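Local coordinates for protein branched-chain alpha-ketoacid decarboxylase (Lactococcus lactis, PDB 2VBF) that probably decarboxylates branched-chain and aromatic alpha-keto acids to aldehydes, using thiamine diphosphate and a magnesium ion, at residues A[380-385]-A[545-550]; A[457-462]-A[508-513]; A[474-479]-A[501-506]. All blocks are in the same frame, centred on the assembly; numbering follows the deposited sequence. Where two conformers were deposited one is given.

Interaction 1 of 3, residues A[380-385]-A[545-550]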
loop_
_atom_site.group_PDB
_atom_site.type_symbol
_atom_site.label_atom_id
_atom_site.label_comp_id
_atom_site.label_asym_id
_atom_site.label_seq_id
_atom_site.Cartn_x
_atom_site.Cartn_y
_atom_site.Cartn_z
ATOM N N ASP A 380 -15.305 26.593 10.156
ATOM C CA ASP A 380 -16.695 26.573 10.631
ATOM C C ASP A 380 -17.690 27.078 9.577
ATOM O O ASP A 380 -18.736 26.461 9.360
ATOM C CB ASP A 380 -16.828 27.350 11.941
ATOM C CG ASP A 380 -16.144 26.649 13.104
ATOM O OD1 ASP A 380 -16.052 25.397 13.092
ATOM O OD2 ASP A 380 -15.688 27.347 14.030
ATOM N N ARG A 381 -17.345 28.176 8.905
ATOM C CA ARG A 381 -18.176 28.710 7.824
ATOM C C ARG A 381 -18.233 27.791 6.607
ATOM O O ARG A 381 -19.271 27.690 5.950
ATOM C CB ARG A 381 -17.688 30.108 7.410
ATOM C CG ARG A 381 -17.818 31.148 8.518
ATOM C CD ARG A 381 -19.254 31.646 8.667
ATOM N NE ARG A 381 -19.669 32.430 7.507
ATOM C CZ ARG A 381 -20.888 32.925 7.330
ATOM N NH1 ARG A 381 -21.838 32.706 8.227
ATOM N NH2 ARG A 381 -21.157 33.628 6.240
ATOM N N LEU A 382 -17.114 27.125 6.299
ATOM C CA LEU A 382 -17.074 26.175 5.200
ATOM C C LEU A 382 -18.160 25.116 5.366
ATOM O O LEU A 382 -18.908 24.844 4.423
ATOM C CB LEU A 382 -15.701 25.496 5.096
ATOM C CG LEU A 382 -15.568 24.327 4.113
ATOM C CD1 LEU A 382 -15.915 24.706 2.678
ATOM C CD2 LEU A 382 -14.153 23.741 4.149
ATOM N N TRP A 383 -18.248 24.517 6.556
ATOM C CA TRP A 383 -19.187 23.388 6.736
ATOM C C TRP A 383 -20.633 23.883 6.795
ATOM O O TRP A 383 -21.536 23.172 6.375
ATOM C CB TRP A 383 -18.794 22.488 7.918
ATOM C CG TRP A 383 -17.386 22.046 7.741
ATOM C CD1 TRP A 383 -16.327 22.390 8.514
ATOM C CD2 TRP A 383 -16.857 21.293 6.640
ATOM N NE1 TRP A 383 -15.170 21.863 7.991
ATOM C CE2 TRP A 383 -15.466 21.187 6.842
ATOM C CE3 TRP A 383 -17.425 20.685 5.511
ATOM C CZ2 TRP A 383 -14.636 20.496 5.965
ATOM C CZ3 TRP A 383 -16.593 19.993 4.634
ATOM C CH2 TRP A 383 -15.214 19.903 4.871
ATOM N N GLN A 384 -20.835 25.106 7.292
ATOM C CA GLN A 384 -22.155 25.759 7.234
ATOM C C GLN A 384 -22.580 25.921 5.775
ATOM O O GLN A 384 -23.726 25.630 5.405
ATOM C CB GLN A 384 -22.108 27.125 7.927
ATOM C CG GLN A 384 -23.481 27.771 8.150
ATOM C CD GLN A 384 -23.392 29.229 8.551
ATOM O OE1 GLN A 384 -22.333 29.715 8.940
ATOM N NE2 GLN A 384 -24.509 29.942 8.441
ATOM N N ALA A 385 -21.648 26.376 4.942
ATOM C CA ALA A 385 -21.886 26.531 3.513
ATOM C C ALA A 385 -22.206 25.205 2.823
ATOM O O ALA A 385 -23.146 25.127 2.035
ATOM C CB ALA A 385 -20.692 27.200 2.845
ATOM N N ILE A 545 -11.467 21.380 -6.981
ATOM C CA ILE A 545 -11.501 22.675 -6.339
ATOM C C ILE A 545 -10.537 22.719 -5.172
ATOM O O ILE A 545 -10.764 22.077 -4.140
ATOM C CB ILE A 545 -12.929 22.993 -5.845
ATOM C CG1 ILE A 545 -13.912 22.983 -7.020
ATOM C CG2 ILE A 545 -12.966 24.324 -5.095
ATOM C CD1 ILE A 545 -15.356 22.746 -6.589
ATOM N N GLU A 546 -9.471 23.504 -5.333
ATOM C CA GLU A 546 -8.499 23.683 -4.265
ATOM C C GLU A 546 -9.000 24.773 -3.318
ATOM O O GLU A 546 -9.117 25.939 -3.712
ATOM C CB GLU A 546 -7.121 24.030 -4.841
ATOM C CG GLU A 546 -6.058 24.288 -3.765
ATOM C CD GLU A 546 -4.695 24.611 -4.332
ATOM O OE1 GLU A 546 -4.504 24.491 -5.564
ATOM O OE2 GLU A 546 -3.811 24.968 -3.522
ATOM N N LEU A 547 -9.316 24.384 -2.083
ATOM C CA LEU A 547 -9.713 25.328 -1.030
ATOM C C LEU A 547 -8.487 25.697 -0.220
ATOM O O LEU A 547 -7.763 24.813 0.247
ATOM C CB LEU A 547 -10.760 24.712 -0.098
ATOM C CG LEU A 547 -12.025 24.155 -0.755
ATOM C CD1 LEU A 547 -12.935 23.551 0.311
ATOM C CD2 LEU A 547 -12.764 25.242 -1.559
ATOM N N VAL A 548 -8.248 26.997 -0.041
ATOM C CA VAL A 548 -7.141 27.443 0.795
ATOM C C VAL A 548 -7.658 27.852 2.177
ATOM O O VAL A 548 -8.535 28.715 2.306
ATOM C CB VAL A 548 -6.335 28.597 0.140
ATOM C CG1 VAL A 548 -5.159 28.977 1.034
ATOM C CG2 VAL A 548 -5.845 28.179 -1.242
ATOM N N LEU A 549 -7.114 27.213 3.208
ATOM C CA LEU A 549 -7.463 27.498 4.589
ATOM C C LEU A 549 -6.204 27.528 5.448
ATOM O O LEU A 549 -5.172 26.969 5.068
ATOM C CB LEU A 549 -8.458 26.458 5.117
ATOM C CG LEU A 549 -9.895 26.682 4.614
ATOM C CD1 LEU A 549 -10.213 25.783 3.421
ATOM C CD2 LEU A 549 -10.916 26.513 5.727
ATOM N N GLU A 550 -6.281 28.198 6.595
ATOM C CA GLU A 550 -5.116 28.354 7.462
ATOM C C GLU A 550 -4.805 27.057 8.201
ATOM O O GLU A 550 -5.707 26.327 8.603
ATOM C CB GLU A 550 -5.329 29.489 8.468
ATOM C CG GLU A 550 -5.568 30.854 7.831
ATOM C CD GLU A 550 -4.382 31.350 7.020
ATOM O OE1 GLU A 550 -3.226 31.050 7.391
ATOM O OE2 GLU A 550 -4.604 32.050 6.004
#
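Leu382 meets Leu547 and Leu549, which together make the contact between segments 380-385 and 545-550, the last of them just past the end of strand 542-548. The backbones stay well apart: the nearest CA atoms, those of Leu382 and Leu547, are 9.7 Å from each other, so only side chains bridge the gap. Along the helix, Asp380 and Arg381 come first and turn to other partners, with salt bridges to Lys556 and Glu525 respectively. Leu382 follows, its CB directed at the strand. With CG anti to the backbone N (chi1 171°), both its methyls are presented to Leu547. The CD1 methyl of Leu547 sits against the fork, 4.0 Å from CD1 of Leu382 and equally 4.0 Å from its CD2, and the two side chains run obliquely to each other. The CD2 branch of Leu382 also approaches CD1 of Leu549, more loosely, at 4.5 Å. Leu549 in turn lies about 4 Å, side chain to side chain, from Asn479, which binds the magnesium and the diphosphate. Next in sequence, Trp383 offers a ring face to the same leucine: Leu382 CD2 lies 3.7 Å above the indole plane, displaced toward its rim, while Phe449 meets the tryptophan edge-to-face. Gln384 and Ala385 complete the segment, and helical bonding continues through it, as in the 2.9 Å bond from Ala385 N to Arg381 O. Phe528 of helix 525-537 packs on both Leu382 and Leu547, joining that helix to the same apolar layer, where helix 379-389 packs against the sheet that carries cofactor-binding residues. The chemistry is methyl against methyl, buried, and without a polar bond between the two segments, which implies that this contact rests on apolar packing and the burial of methyls.

Interaction 2 of 3, residues A[457-462]-A[508-513]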
loop_
_atom_site.group_PDB
_atom_site.type_symbol
_atom_site.label_atom_id
_atom_site.label_comp_id
_atom_site.label_asym_id
_atom_site.label_seq_id
_atom_site.Cartn_x
_atom_site.Cartn_y
_atom_site.Cartn_z
ATOM N N LEU A 457 -1.503 10.571 -0.563
ATOM C CA LEU A 457 -1.357 9.110 -0.475
ATOM C C LEU A 457 -1.951 8.347 -1.666
ATOM O O LEU A 457 -1.505 7.233 -1.970
ATOM C CB LEU A 457 -1.969 8.534 0.800
ATOM C CG LEU A 457 -1.225 8.824 2.110
ATOM C CD1 LEU A 457 -1.751 10.113 2.728
ATOM C CD2 LEU A 457 -1.326 7.663 3.110
ATOM N N THR A 458 -2.963 8.923 -2.324
ATOM C CA THR A 458 -3.779 8.180 -3.312
ATOM C C THR A 458 -4.097 8.961 -4.606
ATOM O O THR A 458 -4.934 8.526 -5.411
ATOM C CB THR A 458 -5.128 7.709 -2.683
ATOM O OG1 THR A 458 -5.858 8.847 -2.212
ATOM C CG2 THR A 458 -4.912 6.705 -1.528
ATOM N N VAL A 459 -3.362 10.051 -4.840
ATOM C CA VAL A 459 -3.583 10.960 -5.963
ATOM C C VAL A 459 -3.626 10.299 -7.347
ATOM O O VAL A 459 -4.316 10.787 -8.238
ATOM C CB VAL A 459 -2.500 12.090 -5.965
ATOM C CG1 VAL A 459 -1.149 11.515 -6.338
ATOM C CG2 VAL A 459 -2.899 13.223 -6.922
ATOM N N GLN A 460 -2.927 9.176 -7.532
ATOM C CA GLN A 460 -2.779 8.594 -8.873
ATOM C C GLN A 460 -4.078 8.089 -9.491
ATOM O O GLN A 460 -4.120 7.879 -10.716
ATOM C CB GLN A 460 -1.684 7.523 -8.944
ATOM C CG GLN A 460 -1.763 6.435 -7.888
ATOM C CD GLN A 460 -0.975 6.799 -6.651
ATOM O OE1 GLN A 460 -1.524 7.313 -5.667
ATOM N NE2 GLN A 460 0.324 6.587 -6.713
ATOM N N GLU A 461 -5.147 7.923 -8.702
ATOM C CA GLU A 461 -6.440 7.514 -9.299
ATOM C C GLU A 461 -7.150 8.660 -10.038
ATOM O O GLU A 461 -8.217 8.468 -10.624
ATOM C CB GLU A 461 -7.378 6.877 -8.280
ATOM C CG GLU A 461 -6.826 5.601 -7.609
ATOM C CD GLU A 461 -6.122 4.645 -8.549
ATOM O OE1 GLU A 461 -6.729 4.268 -9.571
ATOM O OE2 GLU A 461 -4.955 4.260 -8.271
ATOM N N LEU A 462 -6.564 9.854 -10.012
ATOM C CA LEU A 462 -6.991 10.933 -10.902
ATOM C C LEU A 462 -7.044 10.437 -12.364
ATOM O O LEU A 462 -7.978 10.763 -13.090
ATOM C CB LEU A 462 -6.044 12.130 -10.742
ATOM C CG LEU A 462 -6.418 13.547 -11.154
ATOM C CD1 LEU A 462 -7.877 13.873 -10.944
ATOM C CD2 LEU A 462 -5.526 14.523 -10.379
ATOM N N GLU A 508 -4.966 18.656 -15.135
ATOM C CA GLU A 508 -4.282 18.971 -16.398
ATOM C C GLU A 508 -3.034 18.107 -16.575
ATOM O O GLU A 508 -2.796 17.539 -17.644
ATOM C CB GLU A 508 -3.885 20.451 -16.427
ATOM C CG GLU A 508 -3.161 20.882 -17.679
ATOM C CD GLU A 508 -2.724 22.342 -17.621
ATOM O OE1 GLU A 508 -2.157 22.761 -16.585
ATOM O OE2 GLU A 508 -2.937 23.064 -18.620
ATOM N N THR A 509 -2.235 18.021 -15.515
ATOM C CA THR A 509 -0.984 17.274 -15.563
ATOM C C THR A 509 -1.233 15.771 -15.765
ATOM O O THR A 509 -0.438 15.090 -16.407
ATOM C CB THR A 509 -0.145 17.553 -14.302
ATOM O OG1 THR A 509 0.249 18.928 -14.307
ATOM C CG2 THR A 509 1.100 16.676 -14.240
ATOM N N PHE A 510 -2.365 15.284 -15.259
ATOM C CA PHE A 510 -2.739 13.877 -15.374
ATOM C C PHE A 510 -3.569 13.580 -16.634
ATOM O O PHE A 510 -4.104 12.470 -16.781
ATOM C CB PHE A 510 -3.473 13.425 -14.097
ATOM C CG PHE A 510 -2.558 13.165 -12.926
ATOM C CD1 PHE A 510 -1.724 14.154 -12.430
ATOM C CD2 PHE A 510 -2.543 11.923 -12.304
ATOM C CE1 PHE A 510 -0.884 13.912 -11.343
ATOM C CE2 PHE A 510 -1.701 11.685 -11.230
ATOM C CZ PHE A 510 -0.870 12.679 -10.750
ATOM N N GLY A 511 -3.661 14.564 -17.530
ATOM C CA GLY A 511 -4.207 14.368 -18.878
ATOM C C GLY A 511 -5.603 14.904 -19.138
ATOM O O GLY A 511 -6.123 14.727 -20.241
ATOM N N ALA A 512 -6.209 15.566 -18.152
ATOM C CA ALA A 512 -7.570 16.093 -18.311
ATOM C C ALA A 512 -7.580 17.335 -19.193
ATOM O O ALA A 512 -6.650 18.138 -19.153
ATOM C CB ALA A 512 -8.185 16.431 -16.965
ATOM N N THR A 513 -8.652 17.477 -19.968
ATOM C CA THR A 513 -8.945 18.706 -20.691
ATOM C C THR A 513 -10.092 19.457 -20.015
ATOM O O THR A 513 -10.813 18.916 -19.155
ATOM C CB THR A 513 -9.278 18.426 -22.164
ATOM O OG1 THR A 513 -10.366 17.498 -22.256
ATOM C CG2 THR A 513 -8.069 17.839 -22.867
#
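A Schellman motif ends helix 506-509 and delivers Phe510 into a buried apolar site at the subunit interface, against Val459, Gln460 and Leu462. The evidence for the motif is a pair of backbone bonds: Gly511 N to Glu508 O at 3.1 Å, and Ala512 N to Pro507 O. Gly511 is the C' residue, with phi at 105°; a side chain there would press on the preceding carbonyl oxygen. Phe510 takes part in every touch between the two segments. Leu462 supplies the closest approach, its CB 3.8 Å from CD2 of Phe510. The CD2 methyl of Leu462 lies over one ring face, 4.1 Å above the plane and toward the rim, and the two side chains run at about a right angle. Leu462 reaches there because its CG stands anti to the backbone N (chi1 -160°). At the ring edge, near its plane, the CA of Gln460 is 4.0 Å from CE2 of Phe510. Val459 adds its CG2, 4.4 Å from CZ of Phe510, while its carbonyl oxygen approaches CE2 obliquely and also accepts a backbone bond from Leu462 N. The amide of Gln460 takes no part and hydrogen-bonds, through NE2, to Gln460 OE1 of the second subunit. Replacing Phe510 with an alanine would probably open a gap under Leu462 CD2 and leave Val459 CG2 and the Gln460 backbone without their apolar partner. Trp501 of the second subunit meets the Phe510 ring with planes at about 40°, and Thr509 hydrogen-bonds to Thr509 of that subunit. Within the chain, the contact ties the turn between helices 452-458 and 462-467 to the end of helix 506-509, with Leu506 of that helix packed on Val459 and Leu462, ahead of strand 517-522.

Interaction 3 of 3, residues A[474-479]-A[501-506]. With MG (magnesium ion), chain E; TPP (thiamine diphosphate), chain F.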
loop_
_atom_site.group_PDB
_atom_site.type_symbol
_atom_site.label_atom_id
_atom_site.label_comp_id
_atom_site.label_asym_id
_atom_site.label_seq_id
_atom_site.Cartn_x
_atom_site.Cartn_y
_atom_site.Cartn_z
ATOM N N CYS A 474 -14.928 17.525 -6.330
ATOM C CA CYS A 474 -13.849 17.229 -5.403
ATOM C C CYS A 474 -13.303 18.516 -4.823
ATOM O O CYS A 474 -12.920 19.417 -5.577
ATOM C CB CYS A 474 -12.735 16.486 -6.122
ATOM S SG CYS A 474 -13.266 14.938 -6.844
ATOM N N PHE A 475 -13.288 18.593 -3.498
ATOM C CA PHE A 475 -12.740 19.726 -2.745
ATOM C C PHE A 475 -11.474 19.280 -2.027
ATOM O O PHE A 475 -11.528 18.380 -1.189
ATOM C CB PHE A 475 -13.730 20.244 -1.709
ATOM C CG PHE A 475 -14.978 20.821 -2.293
ATOM C CD1 PHE A 475 -15.009 22.145 -2.723
ATOM C CD2 PHE A 475 -16.118 20.051 -2.408
ATOM C CE1 PHE A 475 -16.167 22.684 -3.255
ATOM C CE2 PHE A 475 -17.283 20.577 -2.950
ATOM C CZ PHE A 475 -17.311 21.896 -3.370
ATOM N N ILE A 476 -10.352 19.913 -2.353
ATOM C CA ILE A 476 -9.054 19.608 -1.724
ATOM C C ILE A 476 -8.761 20.717 -0.713
ATOM O O ILE A 476 -8.634 21.891 -1.093
ATOM C CB ILE A 476 -7.896 19.514 -2.757
ATOM C CG1 ILE A 476 -8.188 18.463 -3.841
ATOM C CG2 ILE A 476 -6.568 19.199 -2.047
ATOM C CD1 ILE A 476 -9.110 18.912 -4.946
ATOM N N ILE A 477 -8.659 20.357 0.569
ATOM C CA ILE A 477 -8.398 21.348 1.607
ATOM C C ILE A 477 -6.894 21.570 1.766
ATOM O O ILE A 477 -6.205 20.821 2.431
ATOM C CB ILE A 477 -9.050 21.000 2.948
ATOM C CG1 ILE A 477 -10.565 20.833 2.759
ATOM C CG2 ILE A 477 -8.737 22.071 3.971
ATOM C CD1 ILE A 477 -11.330 20.557 4.025
ATOM N N ASN A 478 -6.402 22.626 1.128
ATOM C CA ASN A 478 -5.007 22.977 1.243
ATOM C C ASN A 478 -4.839 23.882 2.460
ATOM O O ASN A 478 -5.102 25.091 2.387
ATOM C CB ASN A 478 -4.521 23.660 -0.035
ATOM C CG ASN A 478 -3.090 24.147 0.079
ATOM O OD1 ASN A 478 -2.479 24.077 1.151
ATOM N ND2 ASN A 478 -2.552 24.654 -1.016
ATOM N N ASN A 479 -4.415 23.292 3.575
ATOM C CA ASN A 479 -4.071 24.043 4.785
ATOM C C ASN A 479 -2.595 23.847 5.168
ATOM O O ASN A 479 -2.230 23.939 6.341
ATOM C CB ASN A 479 -5.016 23.738 5.948
ATOM C CG ASN A 479 -5.130 22.272 6.214
ATOM O OD1 ASN A 479 -4.294 21.505 5.754
ATOM N ND2 ASN A 479 -6.169 21.864 6.914
ATOM N N TRP A 501 2.084 20.802 -3.155
ATOM C CA TRP A 501 1.826 20.675 -4.576
ATOM C C TRP A 501 0.921 21.808 -5.057
ATOM O O TRP A 501 0.248 22.462 -4.260
ATOM C CB TRP A 501 1.142 19.350 -4.887
ATOM C CG TRP A 501 1.847 18.130 -4.411
ATOM C CD1 TRP A 501 3.110 18.041 -3.905
ATOM C CD2 TRP A 501 1.319 16.806 -4.422
ATOM N NE1 TRP A 501 3.401 16.731 -3.590
ATOM C CE2 TRP A 501 2.314 15.955 -3.897
ATOM C CE3 TRP A 501 0.096 16.261 -4.817
ATOM C CZ2 TRP A 501 2.123 14.572 -3.762
ATOM C CZ3 TRP A 501 -0.091 14.888 -4.685
ATOM C CH2 TRP A 501 0.920 14.064 -4.160
ATOM N N ASN A 502 0.901 22.006 -6.371
ATOM C CA ASN A 502 -0.082 22.873 -7.023
ATOM C C ASN A 502 -1.329 22.057 -7.324
ATOM O O ASN A 502 -1.527 21.596 -8.446
ATOM C CB ASN A 502 0.518 23.493 -8.290
ATOM C CG ASN A 502 1.737 24.348 -7.987
ATOM O OD1 ASN A 502 1.676 25.255 -7.157
ATOM N ND2 ASN A 502 2.850 24.049 -8.634
ATOM N N TYR A 503 -2.159 21.887 -6.295
ATOM C CA TYR A 503 -3.277 20.917 -6.323
ATOM C C TYR A 503 -4.235 21.171 -7.481
ATOM O O TYR A 503 -4.679 20.239 -8.116
ATOM C CB TYR A 503 -4.014 20.892 -4.973
ATOM C CG TYR A 503 -3.070 20.514 -3.851
ATOM C CD1 TYR A 503 -2.595 19.210 -3.733
ATOM C CD2 TYR A 503 -2.618 21.463 -2.949
ATOM C CE1 TYR A 503 -1.689 18.864 -2.726
ATOM C CE2 TYR A 503 -1.723 21.140 -1.950
ATOM C CZ TYR A 503 -1.249 19.824 -1.845
ATOM O OH TYR A 503 -0.344 19.510 -0.860
ATOM N N SER A 504 -4.523 22.439 -7.776
ATOM C CA SER A 504 -5.487 22.771 -8.829
ATOM C C SER A 504 -5.017 22.355 -10.236
ATOM O O SER A 504 -5.834 22.188 -11.152
ATOM C CB SER A 504 -5.831 24.268 -8.795
ATOM O OG SER A 504 -4.760 25.044 -9.299
ATOM N N LYS A 505 -3.708 22.164 -10.397
ATOM C CA LYS A 505 -3.116 21.809 -11.680
ATOM C C LYS A 505 -2.968 20.299 -11.897
ATOM O O LYS A 505 -2.537 19.865 -12.967
ATOM C CB LYS A 505 -1.750 22.492 -11.819
ATOM C CG LYS A 505 -1.774 24.011 -11.666
ATOM C CD LYS A 505 -2.774 24.695 -12.588
ATOM C CE LYS A 505 -2.770 26.203 -12.348
ATOM N NZ LYS A 505 -3.711 26.917 -13.260
ATOM N N LEU A 506 -3.347 19.491 -10.908
ATOM C CA LEU A 506 -3.247 18.040 -11.050
ATOM C C LEU A 506 -4.026 17.452 -12.246
ATOM O O LEU A 506 -3.463 16.683 -13.032
ATOM C CB LEU A 506 -3.611 17.340 -9.721
ATOM C CG LEU A 506 -2.535 17.481 -8.634
ATOM C CD1 LEU A 506 -3.101 17.126 -7.256
ATOM C CD2 LEU A 506 -1.277 16.629 -8.958
HETATM MG MG MG E . -4.171 19.381 5.541
HETATM N "N1'" TPP F . -1.357 7.090 7.788
HETATM C "C2'" TPP F . -2.529 6.483 7.421
HETATM C CM2 TPP F . -2.514 5.490 6.292
HETATM N "N3'" TPP F . -3.684 6.784 8.100
HETATM C "C4'" TPP F . -3.679 7.683 9.145
HETATM N "N4'" TPP F . -4.804 7.926 9.775
HETATM C "C5'" TPP F . -2.491 8.328 9.510
HETATM C "C6'" TPP F . -1.323 8.022 8.825
HETATM C "C7'" TPP F . -2.456 9.346 10.627
HETATM N N3 TPP F . -3.186 10.564 10.292
HETATM C C2 TPP F . -4.489 10.868 10.644
HETATM S S1 TPP F . -5.047 12.301 10.145
HETATM C C5 TPP F . -3.605 12.626 9.479
HETATM C C4 TPP F . -2.652 11.616 9.617
HETATM C CM4 TPP F . -1.243 11.674 9.095
HETATM C C6 TPP F . -3.425 13.973 8.806
HETATM C C7 TPP F . -4.372 14.235 7.645
HETATM O O7 TPP F . -4.032 15.505 7.145
HETATM P PA TPP F . -4.901 16.230 6.020
HETATM O O1A TPP F . -5.416 15.240 5.000
HETATM O O2A TPP F . -4.034 17.304 5.391
HETATM O O3A TPP F . -6.175 16.772 6.855
HETATM P PB TPP F . -6.334 18.192 7.627
HETATM O O1B TPP F . -6.586 17.851 9.069
HETATM O O2B TPP F . -7.556 18.831 7.030
HETATM O O3B TPP F . -5.111 19.043 7.429
HETATM O O HOH W 1 -6.135 19.422 4.748
#
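Ile476 and Tyr503 bring the backbones closest, with CA atoms 7.5 Å apart: residues 474-478 of strand 473-478 face segment 501-506, which has no regular helix or strand and is turned by bonds such as Lys505 N to Asn502 O, 3.0 Å. Strand alternation directs Ile476 and Asn478 at Tyr503 and turns Ile477 away. The Ile476 methyl CG2 lies obliquely 4.1 Å from CG of Tyr503. Asn478, whose CG is anti to the backbone N (chi1 175°), sets ND2 at the ring edge, in plane and 3.7 Å from CE2 of Tyr503; amide and ring planes stand 78° apart. That ND2 is satisfied by Glu546, and the tyrosine hydroxyl by Gln456. One residue on, Asn479 OD1 binds magnesium at 2.1 Å, and its ND2 donates to the diphosphate oxygen O3B of TPP at 3.1 Å, so one amide grips metal and cofactor together. Two diphosphate oxygens, a water, Asp452 and Gly481 complete six ligands; the water lies 2.7 Å from Ile477 O, where it can donate. In the GDG...NN motif of thiamine diphosphate enzymes, Asp452 belongs to the GDG and Asn478-Asn479 form the NN; Asn479 reaches the metal, while Asn478 faces Tyr503.

In the fold
All three contacts belong to the C-terminal half of the chain, around the parallel sheet that contains strands 445-451, 473-478 and 542-548. They are nested along the chain: interaction 3 lies inside the loop closed by interaction 2, and both inside that closed by interaction 1. Interaction 3 is the middle one in space, its centre about 12 Å from that of interaction 1 and about 11 Å from that of interaction 2, whereas those two are about 22 Å apart. Neighbouring strands 473-478 and 542-548 couple interactions 1 and 3, and Leu506 and Trp501 touch Val459 to join 3 and 2. Packing thus runs from helix 379-389, past the strand that leads into the magnesium site, to the interface with the second subunit.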